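Local coordinates for protein transcription factor tau subunit sfc1 (Schizosaccharomyces pombe, PDB 4BJI) that helps TFIIIC recognise the box A promoter elements of tRNA and similar genes, the chain here being its DNA-binding domain, at residues T15-E20 / Y80-G85; I37-E42 / P65-Y70; A43-F48 / P76-L81; R51-R56 / T90-G95. All blocks are in the same frame, centred on the assembly; numbering follows the deposited sequence.

Contact 1. Residues T15-E20 / Y80-G85; sequences TNMGVE and YLWTSG
Backbone hydrogen bonds join Thr15 to the strand that carries Trp82. The amide N of Thr15 donates to Leu81 O at 2.9 Å, and Thr83 N returns a bond of 2.9 Å to Thr15 O. Thr15 and Trp82 thus form a parallel bridge, and strand 14-15 becomes an outermost strand of the mixed four-stranded sheet in the helix-turn-helix domain of this TFIIIC subunit.

Aromatic contacts cover the side-chain face of that bridge. In the conformer described, Thr15 OG1 lies between the backbone N and the carbonyl carbon (chi1 50°), which sets it over one face of the indole, 3.3 Å from Trp82 CE3, and at the edge of the Tyr80 ring; this buried hydroxyl has no polar partner in the model. Thr15 CB makes a CH-pi contact with the six-membered ring of Trp82, 23° off the normal. The selenium of Met17, a selenomethionine, approaches the same ring obliquely, SE lying 4.1 Å from Trp82 CZ3, a Met-aromatic contact. An alanine in place of Trp82 would probably leave Thr15 and Met17 without this shared surface and Thr92 OG1 without the indole N-H.

Among polar contacts, Asn16 OD1 accepts from Gly18 N in an Asx turn. Separately, a water bridges the segments from Met17 N to Ser84 OG.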
loop_
_atom_site.group_PDB
_atom_site.type_symbol
_atom_site.label_atom_id
_atom_site.label_comp_id
_atom_site.label_asym_id
_atom_site.label_seq_id
_atom_site.Cartn_x
_atom_site.Cartn_y
_atom_site.Cartn_z
ATOM N N THR A 15 5.811 -13.375 0.401
ATOM C CA THR A 15 4.792 -14.017 1.240
ATOM C C THR A 15 3.399 -13.878 0.636
ATOM O O THR A 15 3.107 -12.982 -0.139
ATOM C CB THR A 15 4.723 -13.406 2.685
ATOM O OG1 THR A 15 4.630 -11.995 2.608
ATOM C CG2 THR A 15 5.936 -13.793 3.499
ATOM N N ASN A 16 2.528 -14.801 1.038
ATOM C CA ASN A 16 1.089 -14.617 0.886
ATOM C C ASN A 16 0.401 -14.830 2.232
ATOM O O ASN A 16 1.036 -15.170 3.227
ATOM C CB ASN A 16 0.544 -15.526 -0.216
ATOM C CG ASN A 16 0.687 -17.009 0.101
ATOM O OD1 ASN A 16 0.259 -17.485 1.163
ATOM N ND2 ASN A 16 1.239 -17.753 -0.837
HETATM N N MSE A 17 -0.915 -14.643 2.244
HETATM C CA MSE A 17 -1.672 -14.654 3.487
HETATM C C MSE A 17 -1.689 -15.993 4.199
HETATM O O MSE A 17 -2.038 -16.063 5.387
HETATM C CB MSE A 17 -3.110 -14.210 3.240
HETATM C CG MSE A 17 -3.204 -12.699 2.966
HETATM SE SE MSE A 17 -2.882 -11.600 4.551
HETATM C CE MSE A 17 -4.509 -12.044 5.470
ATOM N N GLY A 18 -1.342 -17.044 3.482
ATOM C CA GLY A 18 -1.290 -18.366 4.077
ATOM C C GLY A 18 -0.008 -18.715 4.807
ATOM O O GLY A 18 0.069 -19.793 5.436
ATOM N N VAL A 19 0.991 -17.846 4.783
ATOM C CA VAL A 19 2.312 -18.176 5.360
ATOM C C VAL A 19 2.180 -18.361 6.875
ATOM O O VAL A 19 1.509 -17.588 7.549
ATOM C CB VAL A 19 3.359 -17.091 5.027
ATOM C CG1 VAL A 19 3.135 -15.753 5.824
ATOM C CG2 VAL A 19 4.766 -17.636 5.292
ATOM N N GLU A 20 2.818 -19.396 7.426
ATOM C CA GLU A 20 2.659 -19.641 8.860
ATOM C C GLU A 20 3.259 -18.511 9.715
ATOM O O GLU A 20 2.589 -17.948 10.591
ATOM C CB GLU A 20 3.289 -20.983 9.250
ATOM C CG GLU A 20 2.950 -21.387 10.672
ATOM C CD GLU A 20 3.595 -22.699 11.081
ATOM O OE1 GLU A 20 3.729 -23.594 10.217
ATOM O OE2 GLU A 20 3.976 -22.828 12.264
ATOM N N TYR A 80 10.305 -7.930 3.705
ATOM C CA TYR A 80 9.801 -8.969 2.813
ATOM C C TYR A 80 8.605 -8.396 2.037
ATOM O O TYR A 80 8.060 -7.352 2.418
ATOM C CB TYR A 80 9.405 -10.226 3.619
ATOM C CG TYR A 80 8.281 -10.030 4.614
ATOM C CD1 TYR A 80 8.516 -9.537 5.898
ATOM C CD2 TYR A 80 6.975 -10.316 4.269
ATOM C CE1 TYR A 80 7.459 -9.357 6.809
ATOM C CE2 TYR A 80 5.928 -10.119 5.147
ATOM C CZ TYR A 80 6.168 -9.666 6.417
ATOM O OH TYR A 80 5.095 -9.467 7.264
ATOM N N LEU A 81 8.170 -9.055 0.979
ATOM C CA LEU A 81 7.204 -8.514 0.042
ATOM C C LEU A 81 5.969 -9.393 -0.085
ATOM O O LEU A 81 6.090 -10.586 -0.367
ATOM C CB LEU A 81 7.854 -8.405 -1.340
ATOM C CG LEU A 81 6.974 -8.002 -2.514
ATOM C CD1 LEU A 81 6.384 -6.627 -2.370
ATOM C CD2 LEU A 81 7.778 -8.092 -3.839
ATOM N N TRP A 82 4.793 -8.832 0.129
ATOM C CA TRP A 82 3.542 -9.570 -0.102
ATOM C C TRP A 82 3.222 -9.637 -1.583
ATOM O O TRP A 82 3.261 -8.607 -2.265
ATOM C CB TRP A 82 2.385 -8.864 0.599
ATOM C CG TRP A 82 2.526 -8.839 2.088
ATOM C CD1 TRP A 82 3.103 -7.864 2.831
ATOM C CD2 TRP A 82 2.108 -9.850 3.023
ATOM N NE1 TRP A 82 3.057 -8.179 4.165
ATOM C CE2 TRP A 82 2.459 -9.407 4.311
ATOM C CE3 TRP A 82 1.475 -11.097 2.890
ATOM C CZ2 TRP A 82 2.213 -10.171 5.456
ATOM C CZ3 TRP A 82 1.222 -11.837 4.018
ATOM C CH2 TRP A 82 1.604 -11.386 5.284
ATOM N N THR A 83 2.899 -10.813 -2.107
ATOM C CA THR A 83 2.551 -10.835 -3.541
ATOM C C THR A 83 1.076 -10.989 -3.818
ATOM O O THR A 83 0.675 -11.015 -4.971
ATOM C CB THR A 83 3.344 -11.862 -4.283
ATOM O OG1 THR A 83 3.258 -13.070 -3.562
ATOM C CG2 THR A 83 4.801 -11.395 -4.350
ATOM N N SER A 84 0.248 -11.045 -2.776
ATOM C CA SER A 84 -1.198 -11.079 -2.919
ATOM C C SER A 84 -1.804 -10.724 -1.561
ATOM O O SER A 84 -1.082 -10.620 -0.572
ATOM C CB SER A 84 -1.641 -12.456 -3.386
ATOM O OG SER A 84 -1.196 -13.428 -2.466
ATOM N N GLY A 85 -3.127 -10.588 -1.529
ATOM C CA GLY A 85 -3.831 -10.312 -0.296
ATOM C C GLY A 85 -3.943 -8.816 -0.003
ATOM O O GLY A 85 -3.580 -7.968 -0.853
HETATM O O HOH W 1 -2.481 -13.856 -0.076
#

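Contact 2. Residues I37-E42 / P65-Y70; sequences IQEVIE and PSYTHY
Tyr67 lays one face of its ring against Val40 and turns its hydroxyl to Glu39, joining helix 35-50 of the helix-turn-helix domain to the short 3-10 segment 65-67. Val40 CG2 stands over the ring, 3.9 Å from its centroid and 20° off the normal, a CH-pi contact displaced toward the rim near CG and CD1. At the far end Glu39 OE2 lies at the ring edge, in its plane. The hydrogen bond it would take from Tyr67 OH measures 2.5 Å, a doubtful length that belongs to one of two conformers of Glu39. In that conformer the glutamate chain is extended, with CG anti to the backbone N (chi1 -173°), which carries the carboxylate out to the hydroxyl. A phenylalanine at Tyr67 would probably leave the Glu39 carboxylate without this hydroxyl, the one polar group that the ring offers to the helix.

Farther along, Tyr70 CB touches both aliphatic side chains, 4.0 Å from Val40 CG2 and closer to Ile37 CD1. Ala74 of helix 71-74 also touches Ile37 and Val40, while Ala43 packs against Tyr67. The turn carrying the tyrosines is itself held by Thr68, whose OG1 donates to Pro65 O at 2.8 Å.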
loop_
_atom_site.group_PDB
_atom_site.type_symbol
_atom_site.label_atom_id
_atom_site.label_comp_id
_atom_site.label_asym_id
_atom_site.label_seq_id
_atom_site.Cartn_x
_atom_site.Cartn_y
_atom_site.Cartn_z
ATOM N N ILE A 37 24.745 0.827 -1.728
ATOM C CA ILE A 37 23.459 0.290 -1.278
ATOM C C ILE A 37 23.270 0.496 0.226
ATOM O O ILE A 37 22.151 0.741 0.685
ATOM C CB ILE A 37 23.344 -1.197 -1.672
ATOM C CG1 ILE A 37 23.357 -1.312 -3.191
ATOM C CG2 ILE A 37 22.066 -1.864 -1.135
ATOM C CD1 ILE A 37 22.292 -0.456 -3.925
ATOM N N GLN A 38 24.339 0.421 1.009
ATOM C CA GLN A 38 24.267 0.697 2.446
ATOM C C GLN A 38 23.663 2.081 2.704
ATOM O O GLN A 38 22.874 2.251 3.629
ATOM C CB GLN A 38 25.643 0.585 3.111
ATOM C CG GLN A 38 25.533 0.553 4.615
ATOM C CD GLN A 38 24.791 -0.691 5.117
ATOM O OE1 GLN A 38 25.029 -1.809 4.639
ATOM N NE2 GLN A 38 23.896 -0.500 6.085
ATOM N N GLU A 39 24.011 3.082 1.901
ATOM C CA GLU A 39 23.431 4.416 2.060
ATOM C C GLU A 39 21.907 4.347 1.954
ATOM O O GLU A 39 21.209 4.999 2.704
ATOM C CB GLU A 39 23.994 5.395 1.011
ATOM C CG GLU A 39 23.569 6.849 1.222
ATOM C CD GLU A 39 24.015 7.766 0.083
ATOM O OE1 GLU A 39 24.857 7.344 -0.736
ATOM O OE2 GLU A 39 23.518 8.909 0.006
ATOM N N VAL A 40 21.405 3.546 1.022
ATOM C CA VAL A 40 19.954 3.422 0.855
ATOM C C VAL A 40 19.340 2.685 2.021
ATOM O O VAL A 40 18.283 3.104 2.532
ATOM C CB VAL A 40 19.607 2.716 -0.478
ATOM C CG1 VAL A 40 18.108 2.703 -0.704
ATOM C CG2 VAL A 40 20.337 3.407 -1.647
ATOM N N ILE A 41 20.008 1.632 2.494
ATOM C CA ILE A 41 19.559 0.893 3.667
ATOM C C ILE A 41 19.465 1.817 4.876
ATOM O O ILE A 41 18.454 1.796 5.604
ATOM C CB ILE A 41 20.501 -0.288 3.947
ATOM C CG1 ILE A 41 20.412 -1.331 2.829
ATOM C CG2 ILE A 41 20.207 -0.885 5.335
ATOM C CD1 ILE A 41 21.496 -2.406 2.924
ATOM N N GLU A 42 20.451 2.679 5.093
ATOM C CA GLU A 42 20.404 3.606 6.205
ATOM C C GLU A 42 19.262 4.613 6.112
ATOM O O GLU A 42 18.671 4.963 7.150
ATOM C CB GLU A 42 21.748 4.310 6.369
ATOM C CG GLU A 42 22.875 3.347 6.761
ATOM C CD GLU A 42 22.535 2.524 7.973
ATOM O OE1 GLU A 42 22.144 3.109 8.996
ATOM O OE2 GLU A 42 22.616 1.289 7.892
ATOM N N PRO A 65 15.850 11.098 -4.850
ATOM C CA PRO A 65 15.560 10.481 -6.156
ATOM C C PRO A 65 16.729 9.724 -6.808
ATOM O O PRO A 65 16.508 8.963 -7.747
ATOM C CB PRO A 65 15.125 11.665 -7.032
ATOM C CG PRO A 65 15.420 12.900 -6.235
ATOM C CD PRO A 65 15.454 12.514 -4.799
ATOM N N SER A 66 17.949 9.906 -6.320
ATOM C CA SER A 66 19.072 9.121 -6.837
ATOM C C SER A 66 19.013 7.648 -6.385
ATOM O O SER A 66 19.757 6.804 -6.891
ATOM C CB SER A 66 20.413 9.759 -6.439
ATOM O OG SER A 66 20.504 9.977 -5.040
ATOM N N TYR A 67 18.111 7.340 -5.451
ATOM C CA TYR A 67 17.968 5.977 -4.932
ATOM C C TYR A 67 16.963 5.142 -5.734
ATOM O O TYR A 67 16.779 3.958 -5.451
ATOM C CB TYR A 67 17.511 6.002 -3.468
ATOM C CG TYR A 67 18.475 6.642 -2.488
ATOM C CD1 TYR A 67 19.797 6.895 -2.841
ATOM C CD2 TYR A 67 18.065 6.985 -1.206
ATOM C CE1 TYR A 67 20.676 7.471 -1.938
ATOM C CE2 TYR A 67 18.925 7.565 -0.309
ATOM C CZ TYR A 67 20.236 7.811 -0.683
ATOM O OH TYR A 67 21.100 8.387 0.219
ATOM N N THR A 68 16.330 5.746 -6.740
ATOM C CA THR A 68 15.241 5.096 -7.488
ATOM C C THR A 68 15.471 3.619 -7.839
ATOM O O THR A 68 14.631 2.767 -7.546
ATOM C CB THR A 68 14.904 5.851 -8.792
ATOM O OG1 THR A 68 14.470 7.175 -8.478
ATOM C CG2 THR A 68 13.773 5.132 -9.563
ATOM N N HIS A 69 16.577 3.329 -8.525
ATOM C CA HIS A 69 16.833 1.959 -8.957
ATOM C C HIS A 69 17.881 1.244 -8.118
ATOM O O HIS A 69 18.297 0.158 -8.481
ATOM C CB HIS A 69 17.238 1.909 -10.438
ATOM C CG HIS A 69 16.167 2.388 -11.366
ATOM N ND1 HIS A 69 14.932 1.775 -11.465
ATOM C CD2 HIS A 69 16.139 3.431 -12.226
ATOM C CE1 HIS A 69 14.196 2.413 -12.354
ATOM N NE2 HIS A 69 14.902 3.423 -12.832
ATOM N N TYR A 70 18.279 1.829 -6.990
ATOM C CA TYR A 70 18.969 1.045 -5.962
ATOM C C TYR A 70 17.993 0.509 -4.907
ATOM O O TYR A 70 18.304 -0.452 -4.215
ATOM C CB TYR A 70 20.080 1.854 -5.306
ATOM C CG TYR A 70 21.191 2.298 -6.265
ATOM C CD1 TYR A 70 21.713 1.422 -7.210
ATOM C CD2 TYR A 70 21.705 3.588 -6.202
ATOM C CE1 TYR A 70 22.710 1.837 -8.087
ATOM C CE2 TYR A 70 22.701 3.992 -7.057
ATOM C CZ TYR A 70 23.199 3.090 -7.982
ATOM O OH TYR A 70 24.188 3.463 -8.858
#

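Contact 3. Residues A43-F48 / P76-L81; sequences ALKPLF and PYLSYL
The Phe48 ring meets the segment 76-81 obliquely, through two neighbours. Its CZ lies 3.7 Å from Ser79 CB, and its CD2 lies 4.2 Å from Leu78 CD1. Trp54 adds an edge-to-face ring contact with Phe48 from outside the two segments.

Leu78 carries most of the remaining contact. With CG anti to its carbonyl carbon (chi1 -60°) and chi2 extended, it directs CD1 at the helix, 3.6 Å from Leu44 CB. The aliphatic part of Lys45 passes the end of Leu78 at about a right angle, its CG 4.0 Å from Leu78 CD1 and also close to CD2. The lysine ammonium continues past this apolar patch to a salt bridge with Glu42, about one turn earlier in the helix. Ser79 presents its methylene to the phenylalanine, whereas its OG is hydrogen-bonded to Leu75 O.

Leu71 and Ala74 of helix 71-74 also touch Leu44 and extend the apolar surface. The result is an interface of helix 35-50, kinked at Pro46, with Leu78, just before strand 79-82, and Ser79, its first residue. Such packing of a helix on the edge of a small sheet is consistent with a winged-helix arrangement of the helix-turn-helix domain.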
loop_
_atom_site.group_PDB
_atom_site.type_symbol
_atom_site.label_atom_id
_atom_site.label_comp_id
_atom_site.label_asym_id
_atom_site.label_seq_id
_atom_site.Cartn_x
_atom_site.Cartn_y
_atom_site.Cartn_z
ATOM N N ALA A 43 18.912 5.042 4.905
ATOM C CA ALA A 43 17.779 5.930 4.707
ATOM C C ALA A 43 16.449 5.212 4.944
ATOM O O ALA A 43 15.467 5.827 5.392
ATOM C CB ALA A 43 17.822 6.502 3.316
ATOM N N LEU A 44 16.386 3.926 4.614
ATOM C CA LEU A 44 15.164 3.143 4.799
ATOM C C LEU A 44 14.865 2.820 6.249
ATOM O O LEU A 44 13.697 2.714 6.646
ATOM C CB LEU A 44 15.250 1.825 4.043
ATOM C CG LEU A 44 15.114 1.927 2.533
ATOM C CD1 LEU A 44 15.466 0.601 1.891
ATOM C CD2 LEU A 44 13.700 2.353 2.166
ATOM N N LYS A 45 15.895 2.653 7.074
ATOM C CA LYS A 45 15.668 2.204 8.434
ATOM C C LYS A 45 14.663 3.081 9.213
ATOM O O LYS A 45 13.714 2.545 9.777
ATOM C CB LYS A 45 17.013 2.064 9.189
ATOM C CG LYS A 45 17.795 0.781 8.802
ATOM C CD LYS A 45 19.150 0.753 9.476
ATOM C CE LYS A 45 19.889 -0.563 9.198
ATOM N NZ LYS A 45 21.293 -0.512 9.751
ATOM N N PRO A 46 14.864 4.416 9.240
ATOM C CA PRO A 46 13.887 5.233 9.980
ATOM C C PRO A 46 12.519 5.230 9.329
ATOM O O PRO A 46 11.521 5.391 10.037
ATOM C CB PRO A 46 14.477 6.643 9.932
ATOM C CG PRO A 46 15.582 6.595 8.948
ATOM C CD PRO A 46 16.061 5.174 8.893
ATOM N N LEU A 47 12.440 5.070 8.013
ATOM C CA LEU A 47 11.134 5.010 7.360
ATOM C C LEU A 47 10.364 3.770 7.830
ATOM O O LEU A 47 9.157 3.837 8.048
ATOM C CB LEU A 47 11.256 5.061 5.834
ATOM C CG LEU A 47 11.815 6.383 5.268
ATOM C CD1 LEU A 47 12.125 6.341 3.779
ATOM C CD2 LEU A 47 10.870 7.531 5.539
ATOM N N PHE A 48 11.048 2.646 7.999
ATOM C CA PHE A 48 10.398 1.441 8.505
ATOM C C PHE A 48 10.082 1.527 9.991
ATOM O O PHE A 48 9.146 0.864 10.436
ATOM C CB PHE A 48 11.224 0.190 8.201
ATOM C CG PHE A 48 11.016 -0.352 6.819
ATOM C CD1 PHE A 48 9.807 -0.934 6.455
ATOM C CD2 PHE A 48 12.008 -0.266 5.873
ATOM C CE1 PHE A 48 9.597 -1.429 5.189
ATOM C CE2 PHE A 48 11.798 -0.776 4.577
ATOM C CZ PHE A 48 10.592 -1.346 4.240
ATOM N N PRO A 76 15.485 -5.819 0.328
ATOM C CA PRO A 76 15.594 -7.181 0.856
ATOM C C PRO A 76 16.459 -7.321 2.102
ATOM O O PRO A 76 16.467 -8.362 2.774
ATOM C CB PRO A 76 16.218 -7.956 -0.335
ATOM C CG PRO A 76 15.740 -7.251 -1.513
ATOM C CD PRO A 76 15.858 -5.800 -1.104
ATOM N N TYR A 77 17.206 -6.260 2.426
ATOM C CA TYR A 77 17.987 -6.271 3.647
ATOM C C TYR A 77 17.185 -5.953 4.901
ATOM O O TYR A 77 17.651 -6.190 6.011
ATOM C CB TYR A 77 19.165 -5.280 3.549
ATOM C CG TYR A 77 20.305 -5.798 2.697
ATOM C CD1 TYR A 77 20.334 -5.590 1.328
ATOM C CD2 TYR A 77 21.321 -6.549 3.266
ATOM C CE1 TYR A 77 21.371 -6.100 0.539
ATOM C CE2 TYR A 77 22.356 -7.058 2.489
ATOM C CZ TYR A 77 22.359 -6.827 1.142
ATOM O OH TYR A 77 23.413 -7.334 0.395
ATOM N N LEU A 78 15.964 -5.432 4.716
ATOM C CA LEU A 78 15.143 -4.960 5.823
ATOM C C LEU A 78 13.712 -5.472 5.837
ATOM O O LEU A 78 13.037 -5.312 6.842
ATOM C CB LEU A 78 15.054 -3.435 5.803
ATOM C CG LEU A 78 16.365 -2.682 5.915
ATOM C CD1 LEU A 78 16.101 -1.217 5.742
ATOM C CD2 LEU A 78 17.059 -2.973 7.241
ATOM N N SER A 79 13.238 -6.019 4.729
ATOM C CA SER A 79 11.810 -6.245 4.546
ATOM C C SER A 79 11.541 -7.437 3.649
ATOM O O SER A 79 12.436 -7.867 2.910
ATOM C CB SER A 79 11.146 -4.990 3.959
ATOM O OG SER A 79 11.573 -4.742 2.624
ATOM N N TYR A 80 10.305 -7.930 3.705
ATOM C CA TYR A 80 9.801 -8.969 2.813
ATOM C C TYR A 80 8.605 -8.396 2.037
ATOM O O TYR A 80 8.060 -7.352 2.418
ATOM C CB TYR A 80 9.405 -10.226 3.619
ATOM C CG TYR A 80 8.281 -10.030 4.614
ATOM C CD1 TYR A 80 8.516 -9.537 5.898
ATOM C CD2 TYR A 80 6.975 -10.316 4.269
ATOM C CE1 TYR A 80 7.459 -9.357 6.809
ATOM C CE2 TYR A 80 5.928 -10.119 5.147
ATOM C CZ TYR A 80 6.168 -9.666 6.417
ATOM O OH TYR A 80 5.095 -9.467 7.264
ATOM N N LEU A 81 8.170 -9.055 0.979
ATOM C CA LEU A 81 7.204 -8.514 0.042
ATOM C C LEU A 81 5.969 -9.393 -0.085
ATOM O O LEU A 81 6.090 -10.586 -0.367
ATOM C CB LEU A 81 7.854 -8.405 -1.340
ATOM C CG LEU A 81 6.974 -8.002 -2.514
ATOM C CD1 LEU A 81 6.384 -6.627 -2.370
ATOM C CD2 LEU A 81 7.778 -8.092 -3.839
#

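Contact 4. Residues R51-R56 / T90-G95; sequences RPVWTR and TYTRFG
In the conformer described, Arg93 turns CG into the position between its backbone N and carbonyl carbon (chi1 68°) and then runs extended to NE, which brings its guanidinium flat against Pro52. Pro52 CB lies over one face of that group, 3.6 Å from Arg93 NH1, and the same nitrogen donates to Phe48 O near the end of the preceding helix. Val53 holds CG1 anti to its N (chi1 175°), against Thr90, and CG2 beside Thr92. The CG1 approach is tight, Val53 CG1 lying 3.5 Å from Thr90 CB, while Val53 CG2 is 3.6 Å from Thr92 OG1.

The antiparallel pairing sets outermost strand 53-55 beside strand 90-93 in the mixed sheet of the helix-turn-helix domain. Trp54 and Tyr91 form the hydrogen-bonded pair: Trp54 N donates to Tyr91 O at 2.9 Å, and Tyr91 N to Trp54 O at 2.8 Å. Pro52 O accepts from Arg93 N, also at 2.9 Å. Val53 and Thr92 form the adjoining non-hydrogen-bonded pair.

Beyond the pairing, Tyr91 OH meets a water that Arg56 NH1 reaches only weakly. Thr90 OG1 bonds to Phe87 O and Thr92 OG1 to the indole N-H of Trp82, consistent with both buried hydroxyls being satisfied while their flanks pack against Val53.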
loop_
_atom_site.group_PDB
_atom_site.type_symbol
_atom_site.label_atom_id
_atom_site.label_comp_id
_atom_site.label_asym_id
_atom_site.label_seq_id
_atom_site.Cartn_x
_atom_site.Cartn_y
_atom_site.Cartn_z
ATOM N N ARG A 51 6.756 3.594 9.804
ATOM C CA ARG A 51 5.661 2.924 9.119
ATOM C C ARG A 51 6.186 1.547 8.718
ATOM O O ARG A 51 7.128 1.459 7.948
ATOM C CB ARG A 51 5.277 3.755 7.893
ATOM C CG ARG A 51 4.283 3.183 6.988
ATOM C CD ARG A 51 3.881 4.354 6.070
ATOM N NE ARG A 51 3.373 3.919 4.810
ATOM C CZ ARG A 51 2.832 4.785 3.935
ATOM N NH1 ARG A 51 2.743 6.063 4.250
ATOM N NH2 ARG A 51 2.400 4.362 2.801
ATOM N N PRO A 52 5.619 0.466 9.269
ATOM C CA PRO A 52 6.244 -0.839 9.040
ATOM C C PRO A 52 5.949 -1.475 7.693
ATOM O O PRO A 52 6.547 -2.489 7.350
ATOM C CB PRO A 52 5.646 -1.726 10.124
ATOM C CG PRO A 52 4.320 -1.055 10.445
ATOM C CD PRO A 52 4.572 0.420 10.310
ATOM N N VAL A 53 5.013 -0.907 6.943
ATOM C CA VAL A 53 4.518 -1.479 5.690
ATOM C C VAL A 53 4.432 -0.371 4.650
ATOM O O VAL A 53 3.722 0.635 4.872
ATOM C CB VAL A 53 3.087 -2.077 5.911
ATOM C CG1 VAL A 53 2.491 -2.579 4.625
ATOM C CG2 VAL A 53 3.106 -3.203 6.975
ATOM N N TRP A 54 5.094 -0.546 3.509
ATOM C CA TRP A 54 5.195 0.487 2.484
ATOM C C TRP A 54 5.101 -0.077 1.074
ATOM O O TRP A 54 5.762 -1.085 0.760
ATOM C CB TRP A 54 6.584 1.119 2.517
ATOM C CG TRP A 54 6.940 2.034 3.650
ATOM C CD1 TRP A 54 7.524 1.689 4.838
ATOM C CD2 TRP A 54 6.841 3.458 3.648
ATOM N NE1 TRP A 54 7.785 2.834 5.588
ATOM C CE2 TRP A 54 7.370 3.924 4.867
ATOM C CE3 TRP A 54 6.355 4.382 2.731
ATOM C CZ2 TRP A 54 7.414 5.285 5.191
ATOM C CZ3 TRP A 54 6.390 5.725 3.064
ATOM C CH2 TRP A 54 6.918 6.157 4.280
ATOM N N THR A 55 4.433 0.612 0.160
ATOM C CA THR A 55 4.664 0.335 -1.254
ATOM C C THR A 55 6.016 0.926 -1.697
ATOM O O THR A 55 6.553 1.873 -1.077
ATOM C CB THR A 55 3.614 0.935 -2.156
ATOM O OG1 THR A 55 3.623 2.352 -1.946
ATOM C CG2 THR A 55 2.235 0.334 -1.843
ATOM N N ARG A 56 6.570 0.372 -2.783
ATOM C CA ARG A 56 7.714 0.983 -3.451
ATOM C C ARG A 56 7.473 2.454 -3.793
ATOM O O ARG A 56 8.321 3.319 -3.518
ATOM C CB ARG A 56 8.045 0.197 -4.731
ATOM C CG ARG A 56 9.023 0.921 -5.654
ATOM C CD ARG A 56 9.196 0.132 -6.971
ATOM N NE ARG A 56 9.945 0.910 -7.954
ATOM C CZ ARG A 56 11.256 1.006 -7.913
ATOM N NH1 ARG A 56 11.913 0.354 -6.966
ATOM N NH2 ARG A 56 11.903 1.744 -8.814
ATOM N N THR A 90 3.241 -4.497 -0.947
ATOM C CA THR A 90 3.918 -3.780 0.108
ATOM C C THR A 90 5.093 -4.555 0.649
ATOM O O THR A 90 5.062 -5.802 0.720
ATOM C CB THR A 90 3.014 -3.381 1.307
ATOM O OG1 THR A 90 2.625 -4.533 2.080
ATOM C CG2 THR A 90 1.784 -2.634 0.823
ATOM N N TYR A 91 6.126 -3.808 1.018
ATOM C CA TYR A 91 7.296 -4.302 1.732
ATOM C C TYR A 91 7.078 -4.078 3.203
ATOM O O TYR A 91 6.746 -2.958 3.637
ATOM C CB TYR A 91 8.542 -3.533 1.262
ATOM C CG TYR A 91 8.865 -3.784 -0.186
ATOM C CD1 TYR A 91 8.265 -3.040 -1.191
ATOM C CD2 TYR A 91 9.743 -4.793 -0.553
ATOM C CE1 TYR A 91 8.506 -3.301 -2.536
ATOM C CE2 TYR A 91 10.000 -5.043 -1.896
ATOM C CZ TYR A 91 9.375 -4.277 -2.872
ATOM O OH TYR A 91 9.595 -4.512 -4.233
ATOM N N THR A 92 7.204 -5.145 3.993
ATOM C CA THR A 92 6.961 -5.112 5.447
ATOM C C THR A 92 8.257 -5.416 6.182
ATOM O O THR A 92 8.985 -6.354 5.830
ATOM C CB THR A 92 5.905 -6.163 5.812
ATOM O OG1 THR A 92 4.674 -5.890 5.111
ATOM C CG2 THR A 92 5.644 -6.152 7.303
ATOM N N ARG A 93 8.544 -4.644 7.216
ATOM C CA ARG A 93 9.783 -4.850 7.929
ATOM C C ARG A 93 9.808 -6.245 8.572
ATOM O O ARG A 93 8.775 -6.791 9.008
ATOM C CB ARG A 93 10.006 -3.731 8.949
ATOM C CG ARG A 93 9.052 -3.708 10.114
ATOM C CD ARG A 93 9.343 -2.505 11.078
ATOM N NE ARG A 93 8.618 -2.651 12.344
ATOM C CZ ARG A 93 7.956 -1.692 12.998
ATOM N NH1 ARG A 93 7.865 -0.414 12.581
ATOM N NH2 ARG A 93 7.340 -2.053 14.124
ATOM N N PHE A 94 10.988 -6.853 8.615
ATOM C CA PHE A 94 11.120 -8.207 9.158
ATOM C C PHE A 94 10.510 -8.278 10.560
ATOM O O PHE A 94 10.640 -7.356 11.362
ATOM C CB PHE A 94 12.589 -8.626 9.217
ATOM C CG PHE A 94 13.208 -8.862 7.852
ATOM C CD1 PHE A 94 12.577 -9.633 6.896
ATOM C CD2 PHE A 94 14.476 -8.319 7.534
ATOM C CE1 PHE A 94 13.153 -9.850 5.636
ATOM C CE2 PHE A 94 15.060 -8.546 6.281
ATOM C CZ PHE A 94 14.389 -9.309 5.320
ATOM N N GLY A 95 9.812 -9.379 10.796
ATOM C CA GLY A 95 9.253 -9.694 12.097
ATOM C C GLY A 95 7.909 -9.063 12.390
ATOM O O GLY A 95 7.276 -9.465 13.364
HETATM O O HOH W 2 11.538 -2.650 -5.257
#

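All four contacts belong to the helix-turn-helix domain. Contacts 1 and 4 lie in one mixed sheet with strand order 14-15, 79-82, 90-93, 53-55: contact 1 joins its first two strands, contact 4 its last two, their centres about 12 Å apart. Contact 3 sets helix 35-50 against the start of strand 79-82, shares Tyr80 and Leu81 with contact 1, and lies about 7 Å from contact 4, centre to centre. Contact 2 uses an earlier part of the same helix, about 11 Å from contact 3 and about 25 Å from contact 1 between centres. Along the chain contact 2 is nested inside contact 1, whereas contacts 2, 3 and 4 cross, linking helix and sheet by interleaved segments.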